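Local coordinates for protein 1,4-dihydroxy-6-naphtoate synthase (Archaeoglobus fulgidus, PDB 1ZBM) that probably converts cyclic dehypoxanthine futalosine into 1,4-dihydroxy-6-naphthoate, a step in the biosynthesis of menaquinone, at residues 103-108 against 144-149; 90-95 against 148-153. All coordinates share one frame; numbering follows the deposited sequence.

Contact 1 (103-108 against 144-149); sequences GKRIAV and EVDAGL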
loop_
_atom_site.group_PDB
_atom_site.type_symbol
_atom_site.label_atom_id
_atom_site.label_comp_id
_atom_site.label_asym_id
_atom_site.label_seq_id
_atom_site.Cartn_x
_atom_site.Cartn_y
_atom_site.Cartn_z
ATOM N N GLY A 103 -4.515 13.943 -21.548
ATOM C CA GLY A 103 -5.887 14.246 -21.922
ATOM C C GLY A 103 -6.818 13.047 -21.812
ATOM O O GLY A 103 -8.037 13.183 -21.916
ATOM N N LYS A 104 -6.245 11.870 -21.581
ATOM C CA LYS A 104 -7.017 10.634 -21.478
ATOM C C LYS A 104 -7.779 10.469 -20.158
ATOM O O LYS A 104 -7.491 11.142 -19.161
ATOM C CB LYS A 104 -6.091 9.438 -21.677
ATOM C CG LYS A 104 -5.403 9.390 -23.033
ATOM C CD LYS A 104 -6.403 9.273 -24.175
ATOM C CE LYS A 104 -5.702 8.980 -25.499
ATOM N NZ LYS A 104 -4.638 9.973 -25.790
ATOM N N ARG A 105 -8.764 9.572 -20.167
ATOM C CA ARG A 105 -9.564 9.294 -18.977
ATOM C C ARG A 105 -9.011 8.039 -18.311
ATOM O O ARG A 105 -9.116 6.947 -18.857
ATOM C CB ARG A 105 -11.039 9.118 -19.364
ATOM C CG ARG A 105 -11.676 10.424 -19.833
ATOM C CD ARG A 105 -13.084 10.245 -20.388
ATOM N NE ARG A 105 -13.998 9.636 -19.423
ATOM C CZ ARG A 105 -14.254 8.334 -19.359
ATOM N NH1 ARG A 105 -13.668 7.502 -20.211
ATOM N NH2 ARG A 105 -15.096 7.867 -18.447
ATOM N N ILE A 106 -8.413 8.200 -17.132
ATOM C CA ILE A 106 -7.817 7.067 -16.426
ATOM C C ILE A 106 -8.520 6.691 -15.132
ATOM O O ILE A 106 -8.697 7.530 -14.232
ATOM C CB ILE A 106 -6.334 7.333 -16.080
ATOM C CG1 ILE A 106 -5.599 7.902 -17.300
ATOM C CG2 ILE A 106 -5.674 6.046 -15.615
ATOM C CD1 ILE A 106 -4.172 8.330 -17.012
ATOM N N ALA A 107 -8.914 5.423 -15.041
ATOM C CA ALA A 107 -9.574 4.915 -13.840
ATOM C C ALA A 107 -8.530 4.829 -12.728
ATOM O O ALA A 107 -7.430 4.334 -12.945
ATOM C CB ALA A 107 -10.180 3.529 -14.108
ATOM N N VAL A 108 -8.887 5.327 -11.548
ATOM C CA VAL A 108 -8.002 5.328 -10.384
ATOM C C VAL A 108 -8.714 4.706 -9.187
ATOM O O VAL A 108 -9.882 5.008 -8.926
ATOM C CB VAL A 108 -7.581 6.758 -10.002
ATOM C CG1 VAL A 108 -6.665 7.329 -11.070
ATOM C CG2 VAL A 108 -8.820 7.624 -9.839
ATOM N N GLU A 144 -14.276 1.445 -21.199
ATOM C CA GLU A 144 -15.102 2.359 -20.429
ATOM C C GLU A 144 -14.222 3.583 -20.151
ATOM O O GLU A 144 -14.709 4.696 -19.948
ATOM C CB GLU A 144 -15.486 1.666 -19.135
ATOM C CG GLU A 144 -16.483 2.375 -18.261
ATOM C CD GLU A 144 -16.826 1.524 -17.054
ATOM O OE1 GLU A 144 -17.255 0.363 -17.265
ATOM O OE2 GLU A 144 -16.660 2.009 -15.907
ATOM N N VAL A 145 -12.912 3.344 -20.157
ATOM C CA VAL A 145 -11.921 4.379 -19.938
ATOM C C VAL A 145 -10.747 4.135 -20.895
ATOM O O VAL A 145 -10.725 3.132 -21.615
ATOM C CB VAL A 145 -11.423 4.367 -18.469
ATOM C CG1 VAL A 145 -12.583 4.677 -17.526
ATOM C CG2 VAL A 145 -10.828 2.995 -18.122
ATOM N N ASP A 146 -9.778 5.043 -20.935
ATOM C CA ASP A 146 -8.632 4.834 -21.820
ATOM C C ASP A 146 -7.560 4.015 -21.125
ATOM O O ASP A 146 -6.850 3.236 -21.763
ATOM C CB ASP A 146 -8.023 6.167 -22.259
ATOM C CG ASP A 146 -9.012 7.039 -23.018
ATOM O OD1 ASP A 146 -9.710 7.847 -22.375
ATOM O OD2 ASP A 146 -9.090 6.900 -24.255
ATOM N N ALA A 147 -7.442 4.200 -19.814
ATOM C CA ALA A 147 -6.430 3.484 -19.052
ATOM C C ALA A 147 -6.819 3.304 -17.597
ATOM O O ALA A 147 -7.759 3.931 -17.119
ATOM C CB ALA A 147 -5.099 4.214 -19.150
ATOM N N GLY A 148 -6.085 2.433 -16.906
ATOM C CA GLY A 148 -6.356 2.164 -15.507
ATOM C C GLY A 148 -5.097 2.081 -14.670
ATOM O O GLY A 148 -4.069 1.576 -15.125
ATOM N N LEU A 149 -5.180 2.595 -13.448
ATOM C CA LEU A 149 -4.064 2.579 -12.514
ATOM C C LEU A 149 -4.240 1.360 -11.609
ATOM O O LEU A 149 -5.278 1.200 -10.974
ATOM C CB LEU A 149 -4.068 3.864 -11.683
ATOM C CG LEU A 149 -2.899 4.101 -10.725
ATOM C CD1 LEU A 149 -1.571 4.122 -11.498
ATOM C CD2 LEU A 149 -3.121 5.425 -10.025
#
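With CG set beside its own backbone N (chi1 -69°) and the chain bent once at chi3 (58°), Arg-105 swings its guanidinium over to the loop entering strand 147-149, while Asp-146, its CG likewise beside the backbone N, turns its carboxylate back toward 103-108. NH1 of Arg-105 gives a nearly straight hydrogen bond to the backbone O of Glu-144 (3.0 Å), which lies at the guanidinium edge, close to its plane. OD1 of Asp-146 accepts from Arg-105 N at 3.0 Å, approached on its anti side, 33° out of the carboxylate plane. An aspartate suits this place because its short side chain sets OD1 on Arg-105 N while its own N is given to the O of Arg-105 (2.9 Å), which also takes a weak bond from Ala-147 N. Lys-104 crosses the carboxylate at about a right angle, its CD 3.6 Å from Asp-146 OD2; its ammonium lies farther off, and the contact is made by methylene. Cut back to an alanine, Arg-105 would give up the NH1 bond, and the O of Glu-144 would probably lose this donor, leaving the loop before the strand less firmly held.

Farther along, the strands run parallel: Ala-107 N binds Ala-147 O (2.8 Å), and Leu-149 N binds Ala-107 O (2.9 Å). Small residues suit the centre, where the CA atoms of Ala-107 and Gly-148 approach to 4.5 Å. Ile-106 lays CG2 against Ala-147 CB on one face; Ala-107 CB meets Val-145 CG2 on the other. Helix 136-141 covers Ala-107 and Val-145, helix 114-122 packs on Val-108 and Leu-149, and strand 127-130 continues the sheet beyond 105-108.

Contact 2 (90-95 against 148-153); sequences GPVVVA and GLLIHE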
loop_
_atom_site.group_PDB
_atom_site.type_symbol
_atom_site.label_atom_id
_atom_site.label_comp_id
_atom_site.label_asym_id
_atom_site.label_seq_id
_atom_site.Cartn_x
_atom_site.Cartn_y
_atom_site.Cartn_z
ATOM N N GLY A 90 6.520 -1.396 -8.968
ATOM C CA GLY A 90 5.486 -0.652 -8.267
ATOM C C GLY A 90 4.211 -0.510 -9.092
ATOM O O GLY A 90 4.003 -1.290 -10.022
ATOM N N PRO A 91 3.335 0.464 -8.779
ATOM C CA PRO A 91 2.097 0.634 -9.549
ATOM C C PRO A 91 2.336 1.004 -11.004
ATOM O O PRO A 91 3.396 1.513 -11.366
ATOM C CB PRO A 91 1.357 1.730 -8.784
ATOM C CG PRO A 91 2.472 2.518 -8.157
ATOM C CD PRO A 91 3.382 1.421 -7.662
ATOM N N VAL A 92 1.351 0.741 -11.844
ATOM C CA VAL A 92 1.490 1.064 -13.249
ATOM C C VAL A 92 0.152 1.453 -13.835
ATOM O O VAL A 92 -0.891 1.251 -13.222
ATOM C CB VAL A 92 2.039 -0.142 -14.034
ATOM C CG1 VAL A 92 3.462 -0.474 -13.582
ATOM C CG2 VAL A 92 1.127 -1.343 -13.825
ATOM N N VAL A 93 0.193 2.035 -15.023
ATOM C CA VAL A 93 -1.019 2.404 -15.718
ATOM C C VAL A 93 -1.003 1.480 -16.937
ATOM O O VAL A 93 0.013 1.361 -17.621
ATOM C CB VAL A 93 -0.992 3.889 -16.125
ATOM C CG1 VAL A 93 -2.183 4.216 -17.010
ATOM C CG2 VAL A 93 -1.019 4.757 -14.871
ATOM N N VAL A 94 -2.113 0.794 -17.175
ATOM C CA VAL A 94 -2.202 -0.139 -18.286
ATOM C C VAL A 94 -3.293 0.262 -19.271
ATOM O O VAL A 94 -4.236 0.972 -18.906
ATOM C CB VAL A 94 -2.521 -1.559 -17.784
ATOM C CG1 VAL A 94 -3.953 -1.609 -17.247
ATOM C CG2 VAL A 94 -2.348 -2.548 -18.904
ATOM N N ALA A 95 -3.169 -0.212 -20.512
ATOM C CA ALA A 95 -4.143 0.094 -21.565
ATOM C C ALA A 95 -4.198 -1.017 -22.615
ATOM O O ALA A 95 -3.313 -1.862 -22.670
ATOM C CB ALA A 95 -3.799 1.425 -22.226
ATOM N N GLY A 148 -6.085 2.433 -16.906
ATOM C CA GLY A 148 -6.356 2.164 -15.507
ATOM C C GLY A 148 -5.097 2.081 -14.670
ATOM O O GLY A 148 -4.069 1.576 -15.125
ATOM N N LEU A 149 -5.180 2.595 -13.448
ATOM C CA LEU A 149 -4.064 2.579 -12.514
ATOM C C LEU A 149 -4.240 1.360 -11.609
ATOM O O LEU A 149 -5.278 1.200 -10.974
ATOM C CB LEU A 149 -4.068 3.864 -11.683
ATOM C CG LEU A 149 -2.899 4.101 -10.725
ATOM C CD1 LEU A 149 -1.571 4.122 -11.498
ATOM C CD2 LEU A 149 -3.121 5.425 -10.025
ATOM N N LEU A 150 -3.224 0.507 -11.561
ATOM C CA LEU A 150 -3.260 -0.715 -10.763
ATOM C C LEU A 150 -2.289 -0.640 -9.601
ATOM O O LEU A 150 -1.076 -0.599 -9.809
ATOM C CB LEU A 150 -2.871 -1.906 -11.637
ATOM C CG LEU A 150 -3.583 -1.991 -12.975
ATOM C CD1 LEU A 150 -2.957 -3.059 -13.851
ATOM C CD2 LEU A 150 -5.062 -2.282 -12.721
ATOM N N ILE A 151 -2.815 -0.653 -8.382
ATOM C CA ILE A 151 -1.963 -0.586 -7.205
ATOM C C ILE A 151 -1.813 -1.920 -6.487
ATOM O O ILE A 151 -0.966 -2.066 -5.600
ATOM C CB ILE A 151 -2.487 0.464 -6.195
ATOM C CG1 ILE A 151 -3.762 -0.046 -5.515
ATOM C CG2 ILE A 151 -2.789 1.759 -6.924
ATOM C CD1 ILE A 151 -4.307 0.898 -4.461
ATOM N N HIS A 152 -2.629 -2.897 -6.861
ATOM C CA HIS A 152 -2.556 -4.209 -6.221
ATOM C C HIS A 152 -1.909 -5.245 -7.136
ATOM O O HIS A 152 -1.035 -4.902 -7.925
ATOM C CB HIS A 152 -3.948 -4.657 -5.777
ATOM C CG HIS A 152 -4.559 -3.761 -4.742
ATOM N ND1 HIS A 152 -4.038 -3.627 -3.472
ATOM C CD2 HIS A 152 -5.617 -2.918 -4.805
ATOM C CE1 HIS A 152 -4.749 -2.738 -2.799
ATOM N NE2 HIS A 152 -5.713 -2.292 -3.585
ATOM N N GLU A 153 -2.337 -6.500 -7.045
ATOM C CA GLU A 153 -1.716 -7.551 -7.838
ATOM C C GLU A 153 -1.860 -7.402 -9.349
ATOM O O GLU A 153 -1.324 -8.209 -10.116
ATOM C CB GLU A 153 -2.200 -8.947 -7.397
ATOM C CG GLU A 153 -3.648 -9.280 -7.739
ATOM C CD GLU A 153 -4.648 -8.653 -6.793
ATOM O OE1 GLU A 153 -5.865 -8.855 -7.013
ATOM O OE2 GLU A 153 -4.227 -7.972 -5.827
#
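Val-93 presses its CG2 methyl against CD1 of Leu-149, a tight 3.5 Å contact in which the two side chains meet at a slant. In Leu-149 CG lies anti to the backbone N (chi1 -175°), and the turn at chi2 (59°) then brings CD1 to Val-93 and close to the backbone O of Val-92. On the other face Val-94 CG1 meets Leu-150 CD1 at 3.8 Å. Gly-148 stands opposite Val-94, and the successive valines of 92-94 and the leucines of the facing strand suit strands buried on both faces.

The backbones run antiparallel. Val-94 and Gly-148 form a hydrogen-bonded pair, Val-94 N to Gly-148 O at 2.9 Å and Gly-148 N to Val-94 O at 3.1 Å. Leu-150 N points almost straight at Val-92 O (3.0 Å), but the return bond from Val-92 N is weak, and beyond it Pro-91 suits a position that needs no N-H across the pair, its CB resting by Leu-150 O.

Past Leu-150 the chain leaves the sheet for Ile-151, which packs on Ala-115, a predicted substrate-binding residue, and His-152, the predicted proton acceptor. A strand end delivering such residues to a cleft is consistent with the periplasmic-binding-protein fold of this family.

In the fold
Contacts 1 and 2 share strand 147-150 and lie on its two edges: 105-108 joins it in parallel, 92-95 antiparallel, within one mixed sheet. Both are largely buried, but contact 1 lies farther from the centre of the chain and has a partly exposed polar end, where charged side chains bind backbone atoms; contact 2 is held by backbone bonds and apolar side chains alone. Gly-148 and Leu-149 serve both sides, and the two contacts touch directly where Ala-147 CB meets Val-93 CG1 at 3.6 Å. The charged end of contact 1 precedes the shared strand, whereas contact 2 follows it out toward the predicted active-site histidine.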